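Local coordinates for protein transcriptional regulator, HTH_3 family (Vibrio cholerae, PDB 1Y9Q) that probably binds DNA and regulates transcription, and holds a zinc ion with a bound D-methionine in its cupin domain, at residues Gln117-His131 with Gly151-Tyr164. Residues are numbered along the deposited sequence; the frame is centred on the assembly and turned at random.
With ZN (zinc ion), chain B; MED (D-methionine), chain C.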
ATOM      1  N   GLN A 117       2.799   7.624   4.853  1.00 32.15           N
ATOM      2  CA  GLN A 117       3.584   6.399   4.919  1.00 32.27           C
ATOM      3  C   GLN A 117       2.725   5.153   4.722  1.00 31.61           C
ATOM      4  O   GLN A 117       1.928   4.807   5.591  1.00 31.55           O
ATOM      5  CB  GLN A 117       4.275   6.332   6.287  1.00 33.18           C
ATOM      6  CG  GLN A 117       5.209   5.164   6.515  1.00 34.92           C
ATOM      7  CD  GLN A 117       6.456   5.249   5.674  1.00 35.27           C
ATOM      8  OE1 GLN A 117       6.897   6.338   5.298  1.00 34.63           O
ATOM      9  NE2 GLN A 117       7.046   4.100   5.386  1.00 32.73           N
HETATM   10  N   MSE A 118       2.861   4.493   3.575  1.00 30.16           N
HETATM   11  CA  MSE A 118       2.113   3.259   3.336  1.00 30.23           C
HETATM   12  C   MSE A 118       3.019   2.088   3.701  1.00 27.42           C
HETATM   13  O   MSE A 118       4.226   2.133   3.470  1.00 24.98           O
HETATM   14  CB  MSE A 118       1.687   3.141   1.873  1.00 35.98           C
HETATM   15  CG  MSE A 118       0.754   4.252   1.415  1.00 42.94           C
HETATM   16 SE   MSE A 118      -0.755   4.488   2.591  1.00 54.82          SE
HETATM   17  CE  MSE A 118      -1.626   2.792   2.256  1.00 48.31           C
ATOM     18  N   SER A 119       2.431   1.040   4.267  1.00 24.51           N
ATOM     19  CA  SER A 119       3.193  -0.137   4.684  1.00 22.15           C
ATOM     20  C   SER A 119       2.647  -1.429   4.110  1.00 22.04           C
ATOM     21  O   SER A 119       1.456  -1.532   3.815  1.00 21.39           O
ATOM     22  CB  SER A 119       3.174  -0.266   6.209  1.00 20.52           C
ATOM     23  OG  SER A 119       3.765   0.846   6.834  1.00 19.31           O
ATOM     24  N   SER A 120       3.529  -2.416   3.963  1.00 21.28           N
ATOM     25  CA  SER A 120       3.132  -3.734   3.480  1.00 21.24           C
ATOM     26  C   SER A 120       2.621  -4.445   4.726  1.00 19.26           C
ATOM     27  O   SER A 120       2.873  -4.000   5.843  1.00 19.83           O
ATOM     28  CB  SER A 120       4.337  -4.504   2.927  1.00 23.71           C
ATOM     29  OG  SER A 120       4.887  -3.875   1.785  1.00 26.89           O
ATOM     30  N   PRO A 121       1.893  -5.553   4.560  1.00 19.43           N
ATOM     31  CA  PRO A 121       1.402  -6.241   5.755  1.00 17.76           C
ATOM     32  C   PRO A 121       2.559  -6.657   6.657  1.00 15.86           C
ATOM     33  O   PRO A 121       3.625  -7.028   6.164  1.00 16.56           O
ATOM     34  CB  PRO A 121       0.689  -7.460   5.178  1.00 19.27           C
ATOM     35  CG  PRO A 121       0.220  -6.977   3.830  1.00 21.58           C
ATOM     36  CD  PRO A 121       1.434  -6.230   3.335  1.00 19.39           C
ATOM     37  N   HIS A 122       2.370  -6.570   7.969  1.00 14.02           N
ATOM     38  CA  HIS A 122       3.408  -7.036   8.879  1.00 15.08           C
ATOM     39  C   HIS A 122       3.085  -8.519   9.027  1.00 14.25           C
ATOM     40  O   HIS A 122       2.127  -9.000   8.415  1.00 14.23           O
ATOM     41  CB  HIS A 122       3.336  -6.312  10.225  1.00 14.20           C
ATOM     42  CG  HIS A 122       3.634  -4.845  10.132  1.00 15.33           C
ATOM     43  ND1 HIS A 122       4.553  -4.331   9.240  1.00 15.54           N
ATOM     44  CD2 HIS A 122       3.151  -3.789  10.826  1.00 13.98           C
ATOM     45  CE1 HIS A 122       4.621  -3.020   9.390  1.00 16.38           C
ATOM     46  NE2 HIS A 122       3.782  -2.666  10.346  1.00 13.58           N
ATOM     47  N   ALA A 123       3.869  -9.246   9.819  1.00 13.08           N
ATOM     48  CA  ALA A 123       3.645 -10.682   9.989  1.00 13.92           C
ATOM     49  C   ALA A 123       2.255 -11.001  10.525  1.00 15.75           C
ATOM     50  O   ALA A 123       1.634 -10.185  11.210  1.00 14.31           O
ATOM     51  CB  ALA A 123       4.713 -11.275  10.909  1.00 14.37           C
ATOM     52  N   LEU A 124       1.780 -12.206  10.216  1.00 16.86           N
ATOM     53  CA  LEU A 124       0.460 -12.660  10.643  1.00 17.73           C
ATOM     54  C   LEU A 124       0.223 -12.449  12.132  1.00 15.95           C
ATOM     55  O   LEU A 124       1.050 -12.808  12.960  1.00 16.43           O
ATOM     56  CB  LEU A 124       0.286 -14.147  10.310  1.00 20.69           C
ATOM     57  CG  LEU A 124      -1.047 -14.800  10.682  1.00 25.42           C
ATOM     58  CD1 LEU A 124      -2.175 -14.203   9.845  1.00 25.22           C
ATOM     59  CD2 LEU A 124      -0.953 -16.298  10.449  1.00 27.74           C
ATOM     60  N   GLY A 125      -0.914 -11.852  12.468  1.00 15.46           N
ATOM     61  CA  GLY A 125      -1.244 -11.637  13.863  1.00 15.29           C
ATOM     62  C   GLY A 125      -0.620 -10.426  14.531  1.00 13.91           C
ATOM     63  O   GLY A 125      -0.922 -10.154  15.691  1.00 15.67           O
ATOM     64  N   VAL A 126       0.245  -9.697  13.834  1.00 13.96           N
ATOM     65  CA  VAL A 126       0.848  -8.517  14.456  1.00 13.00           C
ATOM     66  C   VAL A 126      -0.223  -7.440  14.585  1.00 11.95           C
ATOM     67  O   VAL A 126      -0.930  -7.143  13.625  1.00 13.05           O
ATOM     68  CB  VAL A 126       2.030  -7.975  13.632  1.00 13.22           C
ATOM     69  CG1 VAL A 126       2.559  -6.696  14.264  1.00 12.60           C
ATOM     70  CG2 VAL A 126       3.131  -9.019  13.579  1.00 13.01           C
ATOM     71  N   ILE A 127      -0.331  -6.862  15.776  1.00 10.73           N
ATOM     72  CA  ILE A 127      -1.335  -5.839  16.061  1.00  9.87           C
ATOM     73  C   ILE A 127      -0.694  -4.490  16.405  1.00  9.98           C
ATOM     74  O   ILE A 127       0.341  -4.435  17.067  1.00 11.46           O
ATOM     75  CB  ILE A 127      -2.228  -6.317  17.240  1.00 11.02           C
ATOM     76  CG1 ILE A 127      -3.070  -7.516  16.786  1.00 12.62           C
ATOM     77  CG2 ILE A 127      -3.095  -5.171  17.769  1.00 10.33           C
ATOM     78  CD1 ILE A 127      -3.745  -8.267  17.924  1.00 13.25           C
ATOM     79  N   GLU A 128      -1.299  -3.399  15.943  1.00 10.95           N
ATOM     80  CA  GLU A 128      -0.761  -2.075  16.244  1.00  9.87           C
ATOM     81  C   GLU A 128      -1.740  -1.205  17.000  1.00  8.93           C
ATOM     82  O   GLU A 128      -2.953  -1.288  16.786  1.00  9.61           O
ATOM     83  CB  GLU A 128      -0.354  -1.340  14.963  1.00  9.36           C
ATOM     84  CG  GLU A 128       0.946  -1.818  14.364  1.00  8.85           C
ATOM     85  CD  GLU A 128       1.398  -0.954  13.203  1.00 10.91           C
ATOM     86  OE1 GLU A 128       1.379   0.285  13.341  1.00 11.69           O
ATOM     87  OE2 GLU A 128       1.779  -1.516  12.161  1.00 10.74           O
ATOM     88  N   TYR A 129      -1.189  -0.379  17.890  1.00  9.48           N
ATOM     89  CA  TYR A 129      -1.943   0.585  18.680  1.00 10.28           C
ATOM     90  C   TYR A 129      -1.405   1.956  18.280  1.00 11.42           C
ATOM     91  O   TYR A 129      -0.199   2.115  18.074  1.00 11.66           O
ATOM     92  CB  TYR A 129      -1.692   0.402  20.176  1.00 10.27           C
ATOM     93  CG  TYR A 129      -2.320  -0.824  20.779  1.00 11.22           C
ATOM     94  CD1 TYR A 129      -3.483  -0.725  21.542  1.00 10.09           C
ATOM     95  CD2 TYR A 129      -1.745  -2.082  20.607  1.00 11.89           C
ATOM     96  CE1 TYR A 129      -4.061  -1.847  22.123  1.00  9.80           C
ATOM     97  CE2 TYR A 129      -2.321  -3.219  21.183  1.00 10.80           C
ATOM     98  CZ  TYR A 129      -3.476  -3.089  21.941  1.00 10.63           C
ATOM     99  OH  TYR A 129      -4.048  -4.193  22.528  1.00 12.35           O
ATOM    100  N   ILE A 130      -2.297   2.936  18.187  1.00 11.15           N
ATOM    101  CA  ILE A 130      -1.919   4.295  17.815  1.00 11.42           C
ATOM    102  C   ILE A 130      -2.531   5.281  18.807  1.00 11.91           C
ATOM    103  O   ILE A 130      -3.705   5.163  19.161  1.00 13.23           O
ATOM    104  CB  ILE A 130      -2.457   4.666  16.404  1.00 12.34           C
ATOM    105  CG1 ILE A 130      -1.925   3.696  15.346  1.00 14.27           C
ATOM    106  CG2 ILE A 130      -2.075   6.095  16.063  1.00 15.34           C
ATOM    107  CD1 ILE A 130      -0.448   3.828  15.055  1.00 18.51           C
ATOM    108  N   HIS A 131      -1.731   6.243  19.256  1.00 12.48           N
ATOM    109  CA  HIS A 131      -2.199   7.275  20.176  1.00 13.37           C
ATOM    110  C   HIS A 131      -1.586   8.584  19.687  1.00 12.65           C
ATOM    111  O   HIS A 131      -0.363   8.749  19.695  1.00 14.64           O
ATOM    112  CB  HIS A 131      -1.743   6.984  21.610  1.00 16.55           C
ATOM    113  CG  HIS A 131      -2.381   7.869  22.635  1.00 20.93           C
ATOM    114  ND1 HIS A 131      -1.911   7.973  23.926  1.00 23.16           N
ATOM    115  CD2 HIS A 131      -3.450   8.700  22.557  1.00 22.70           C
ATOM    116  CE1 HIS A 131      -2.658   8.833  24.598  1.00 24.49           C
ATOM    117  NE2 HIS A 131      -3.598   9.287  23.789  1.00 23.45           N
ATOM    118  N   GLY A 151      -4.911  13.128  21.092  1.00 19.02           N
ATOM    119  CA  GLY A 151      -5.556  12.396  22.169  1.00 17.88           C
ATOM    120  C   GLY A 151      -6.361  11.190  21.725  1.00 17.25           C
ATOM    121  O   GLY A 151      -6.638  10.300  22.529  1.00 16.53           O
ATOM    122  N   GLU A 152      -6.746  11.149  20.454  1.00 17.52           N
ATOM    123  CA  GLU A 152      -7.524  10.024  19.958  1.00 16.16           C
ATOM    124  C   GLU A 152      -6.625   8.806  19.770  1.00 15.67           C
ATOM    125  O   GLU A 152      -5.405   8.930  19.628  1.00 14.96           O
ATOM    126  CB  GLU A 152      -8.244  10.405  18.660  1.00 19.44           C
ATOM    127  CG  GLU A 152      -9.139  11.638  18.844  1.00 24.32           C
ATOM    128  CD  GLU A 152     -10.211  11.774  17.781  1.00 25.86           C
ATOM    129  OE1 GLU A 152      -9.875  11.728  16.582  1.00 25.51           O
ATOM    130  OE2 GLU A 152     -11.394  11.932  18.153  1.00 30.26           O
ATOM    131  N   HIS A 153      -7.231   7.627  19.775  1.00 14.89           N
ATOM    132  CA  HIS A 153      -6.469   6.393  19.666  1.00 15.27           C
ATOM    133  C   HIS A 153      -7.253   5.319  18.944  1.00 15.63           C
ATOM    134  O   HIS A 153      -8.468   5.413  18.807  1.00 16.86           O
ATOM    135  CB  HIS A 153      -6.118   5.913  21.070  1.00 16.72           C
ATOM    136  CG  HIS A 153      -7.275   5.961  22.016  1.00 19.17           C
ATOM    137  ND1 HIS A 153      -8.298   5.035  21.993  1.00 21.67           N
ATOM    138  CD2 HIS A 153      -7.607   6.861  22.972  1.00 19.84           C
ATOM    139  CE1 HIS A 153      -9.207   5.363  22.894  1.00 22.31           C
ATOM    140  NE2 HIS A 153      -8.810   6.469  23.501  1.00 18.38           N
ATOM    141  N   ILE A 154      -6.549   4.296  18.481  1.00 13.77           N
ATOM    142  CA  ILE A 154      -7.195   3.205  17.767  1.00 13.38           C
ATOM    143  C   ILE A 154      -6.205   2.053  17.647  1.00 12.25           C
ATOM    144  O   ILE A 154      -4.998   2.254  17.771  1.00 11.76           O
ATOM    145  CB  ILE A 154      -7.606   3.681  16.350  1.00 14.40           C
ATOM    146  CG1 ILE A 154      -8.672   2.760  15.755  1.00 16.46           C
ATOM    147  CG2 ILE A 154      -6.380   3.724  15.443  1.00 14.37           C
ATOM    148  CD1 ILE A 154      -9.240   3.279  14.441  1.00 15.94           C
ATOM    149  N   ARG A 155      -6.716   0.843  17.441  1.00 11.81           N
ATOM    150  CA  ARG A 155      -5.843  -0.304  17.237  1.00 11.57           C
ATOM    151  C   ARG A 155      -6.368  -1.064  16.036  1.00 13.13           C
ATOM    152  O   ARG A 155      -7.552  -0.968  15.701  1.00 13.72           O
ATOM    153  CB  ARG A 155      -5.774  -1.215  18.474  1.00 10.86           C
ATOM    154  CG  ARG A 155      -7.092  -1.751  19.004  1.00 15.35           C
ATOM    155  CD  ARG A 155      -6.852  -3.047  19.792  1.00 15.74           C
ATOM    156  NE  ARG A 155      -6.868  -4.208  18.904  1.00 16.66           N
ATOM    157  CZ  ARG A 155      -6.547  -5.447  19.267  1.00 17.97           C
ATOM    158  NH1 ARG A 155      -6.163  -5.709  20.509  1.00 14.92           N
ATOM    159  NH2 ARG A 155      -6.652  -6.436  18.391  1.00 16.78           N
ATOM    160  N   PHE A 156      -5.489  -1.809  15.376  1.00 13.60           N
ATOM    161  CA  PHE A 156      -5.890  -2.559  14.196  1.00 14.42           C
ATOM    162  C   PHE A 156      -4.945  -3.717  13.920  1.00 15.24           C
ATOM    163  O   PHE A 156      -3.816  -3.740  14.413  1.00 14.71           O
ATOM    164  CB  PHE A 156      -5.920  -1.621  12.981  1.00 12.91           C
ATOM    165  CG  PHE A 156      -4.577  -1.042  12.621  1.00 13.02           C
ATOM    166  CD1 PHE A 156      -3.773  -1.651  11.657  1.00 12.94           C
ATOM    167  CD2 PHE A 156      -4.116   0.115  13.243  1.00 14.62           C
ATOM    168  CE1 PHE A 156      -2.529  -1.112  11.317  1.00 14.69           C
ATOM    169  CE2 PHE A 156      -2.878   0.659  12.913  1.00 11.63           C
ATOM    170  CZ  PHE A 156      -2.081   0.047  11.948  1.00 13.29           C
ATOM    171  N   PHE A 157      -5.420  -4.685  13.145  1.00 13.72           N
ATOM    172  CA  PHE A 157      -4.594  -5.823  12.775  1.00 14.60           C
ATOM    173  C   PHE A 157      -3.719  -5.301  11.645  1.00 13.61           C
ATOM    174  O   PHE A 157      -4.224  -4.880  10.605  1.00 13.94           O
ATOM    175  CB  PHE A 157      -5.476  -6.982  12.311  1.00 17.72           C
ATOM    176  CG  PHE A 157      -6.279  -7.594  13.417  1.00 23.04           C
ATOM    177  CD1 PHE A 157      -5.673  -8.431  14.348  1.00 24.64           C
ATOM    178  CD2 PHE A 157      -7.630  -7.294  13.563  1.00 25.21           C
ATOM    179  CE1 PHE A 157      -6.400  -8.959  15.415  1.00 26.89           C
ATOM    180  CE2 PHE A 157      -8.368  -7.816  14.626  1.00 28.06           C
ATOM    181  CZ  PHE A 157      -7.750  -8.650  15.553  1.00 27.90           C
ATOM    182  N   SER A 158      -2.405  -5.314  11.864  1.00 13.85           N
ATOM    183  CA  SER A 158      -1.457  -4.792  10.891  1.00 13.02           C
ATOM    184  C   SER A 158      -0.962  -5.772   9.839  1.00 13.98           C
ATOM    185  O   SER A 158      -0.124  -5.408   9.006  1.00 12.68           O
ATOM    186  CB  SER A 158      -0.248  -4.182  11.611  1.00 16.64           C
ATOM    187  OG  SER A 158       0.518  -5.178  12.275  1.00 17.27           O
ATOM    188  N   ASP A 159      -1.459  -7.006   9.874  1.00 12.83           N
ATOM    189  CA  ASP A 159      -1.054  -7.990   8.878  1.00 14.73           C
ATOM    190  C   ASP A 159      -1.920  -7.801   7.632  1.00 17.42           C
ATOM    191  O   ASP A 159      -2.505  -8.747   7.092  1.00 17.50           O
ATOM    192  CB  ASP A 159      -1.172  -9.421   9.435  1.00 14.08           C
ATOM    193  CG  ASP A 159      -2.571  -9.758   9.937  1.00 21.18           C
ATOM    194  OD1 ASP A 159      -3.421  -8.849  10.050  1.00 19.34           O
ATOM    195  OD2 ASP A 159      -2.813 -10.948  10.235  1.00 23.09           O
ATOM    196  N   GLN A 160      -1.998  -6.546   7.201  1.00 17.74           N
ATOM    197  CA  GLN A 160      -2.758  -6.149   6.022  1.00 17.93           C
ATOM    198  C   GLN A 160      -2.168  -4.832   5.552  1.00 18.67           C
ATOM    199  O   GLN A 160      -1.451  -4.167   6.306  1.00 18.71           O
ATOM    200  CB  GLN A 160      -4.231  -5.926   6.376  1.00 19.39           C
ATOM    201  CG  GLN A 160      -4.462  -4.765   7.346  1.00 17.15           C
ATOM    202  CD  GLN A 160      -5.933  -4.462   7.547  1.00 18.73           C
ATOM    203  OE1 GLN A 160      -6.654  -4.199   6.586  1.00 18.05           O
ATOM    204  NE2 GLN A 160      -6.387  -4.496   8.799  1.00 16.53           N
ATOM    205  N   PRO A 161      -2.445  -4.439   4.298  1.00 18.16           N
ATOM    206  CA  PRO A 161      -1.896  -3.168   3.830  1.00 17.61           C
ATOM    207  C   PRO A 161      -2.414  -2.085   4.765  1.00 16.15           C
ATOM    208  O   PRO A 161      -3.603  -2.053   5.086  1.00 16.97           O
ATOM    209  CB  PRO A 161      -2.481  -3.039   2.421  1.00 19.91           C
ATOM    210  CG  PRO A 161      -2.582  -4.468   1.979  1.00 19.99           C
ATOM    211  CD  PRO A 161      -3.155  -5.136   3.212  1.00 18.37           C
ATOM    212  N   HIS A 162      -1.520  -1.226   5.231  1.00 16.18           N
ATOM    213  CA  HIS A 162      -1.924  -0.144   6.121  1.00 16.91           C
ATOM    214  C   HIS A 162      -1.054   1.068   5.875  1.00 15.58           C
ATOM    215  O   HIS A 162      -0.178   1.043   5.015  1.00 16.58           O
ATOM    216  CB  HIS A 162      -1.857  -0.575   7.604  1.00 15.33           C
ATOM    217  CG  HIS A 162      -0.494  -0.981   8.080  1.00 15.25           C
ATOM    218  ND1 HIS A 162       0.109  -2.161   7.705  1.00 14.05           N
ATOM    219  CD2 HIS A 162       0.362  -0.382   8.948  1.00 14.91           C
ATOM    220  CE1 HIS A 162       1.276  -2.275   8.319  1.00 15.70           C
ATOM    221  NE2 HIS A 162       1.451  -1.207   9.079  1.00 15.93           N
ATOM    222  N   GLY A 163      -1.305   2.141   6.613  1.00 16.62           N
ATOM    223  CA  GLY A 163      -0.508   3.336   6.415  1.00 15.60           C
ATOM    224  C   GLY A 163      -0.798   4.418   7.427  1.00 16.84           C
ATOM    225  O   GLY A 163      -1.749   4.317   8.201  1.00 15.50           O
ATOM    226  N   TYR A 164       0.032   5.456   7.414  1.00 16.97           N
ATOM    227  CA  TYR A 164      -0.107   6.580   8.332  1.00 18.30           C
ATOM    228  C   TYR A 164       0.112   7.863   7.552  1.00 18.82           C
ATOM    229  O   TYR A 164       0.961   7.912   6.667  1.00 19.80           O
ATOM    230  CB  TYR A 164       0.946   6.499   9.433  1.00 18.65           C
ATOM    231  CG  TYR A 164       1.240   5.093   9.888  1.00 17.54           C
ATOM    232  CD1 TYR A 164       2.052   4.250   9.128  1.00 18.92           C
ATOM    233  CD2 TYR A 164       0.688   4.594  11.064  1.00 17.11           C
ATOM    234  CE1 TYR A 164       2.309   2.944   9.530  1.00 16.24           C
ATOM    235  CE2 TYR A 164       0.938   3.289  11.475  1.00 14.36           C
ATOM    236  CZ  TYR A 164       1.746   2.473  10.703  1.00 15.25           C
ATOM    237  OH  TYR A 164       1.981   1.186  11.105  1.00 12.46           O
TER
HETATM  238 ZN    ZN B 202       2.957  -0.746  10.670  1.00 16.80          ZN
HETATM  239  N   MED C 201       4.520  -0.131  12.125  1.00 18.96           N
HETATM  240  CA  MED C 201       5.540   0.708  11.432  1.00 19.19           C
HETATM  241  C   MED C 201       5.254   0.788   9.927  1.00 18.93           C
HETATM  242  O   MED C 201       4.291   0.215   9.397  1.00 18.39           O
HETATM  243  CB  MED C 201       5.561   2.112  12.081  1.00 20.75           C
HETATM  244  CG  MED C 201       6.531   3.163  11.581  1.00 24.00           C
HETATM  245  SD  MED C 201       8.184   2.564  12.043  1.00 25.05           S
HETATM  246  CE  MED C 201       8.131   2.575  13.780  1.00 26.46           C
HETATM  247  OXT MED C 201       6.008   1.437   9.204  1.00 18.12           O
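I130 and F156 meet in the apolar interior of this cupin domain, CG1 of I130 lying 4.0 Å from CE2 of F156 at the edge of the ring. CD1 of I130 reaches on to the rim of the Y164 ring, and CB of I130 rests against CG2 of I154. Over one face of F156 sits CB of E128, a CH-pi contact. From there the E128 chain runs out extended beyond CG (chi2 -173°) and delivers OE2 to the zinc ion at 2.0 Å. H122 NE2, H162 NE2 and Y164 OH are the other protein ligands, and N and O of D-methionine make six. CB of S119 packs over one face of the H162 ring in a CH-pi contact, and CB of S158 lies more loosely, toward the rim, on the opposite face. H162 ND1 donates to Q160 O at 2.9 Å, nearly in the ring plane; that bond helps to hold the ring's rotation with NE2 toward the metal. H162 also turns its edge to the face of H122, planes at 76°. S119 OG gives a 2.7 Å hydrogen bond to the ligand's O. Farther out, V126 O accepts from both S158 N and S158 OG, the hydroxyl standing above the carbonyl plane, and G125 N donates to D159 OD2 at 3.1 Å. Antiparallel pairing joins 127-131 to 153-157 in one sheet and 117-119 to 162-164 in the other. E128 reaches in from the first sheet, H162 and Y164 from the second and H122 from the loop, which puts the zinc between the sheets of the cupin barrel. Strand 171-178 flanks 127-131, F141 of strand 137-141 stacks on F156, and helix 53-63 of the helix-turn-helix region brings W57 against H122.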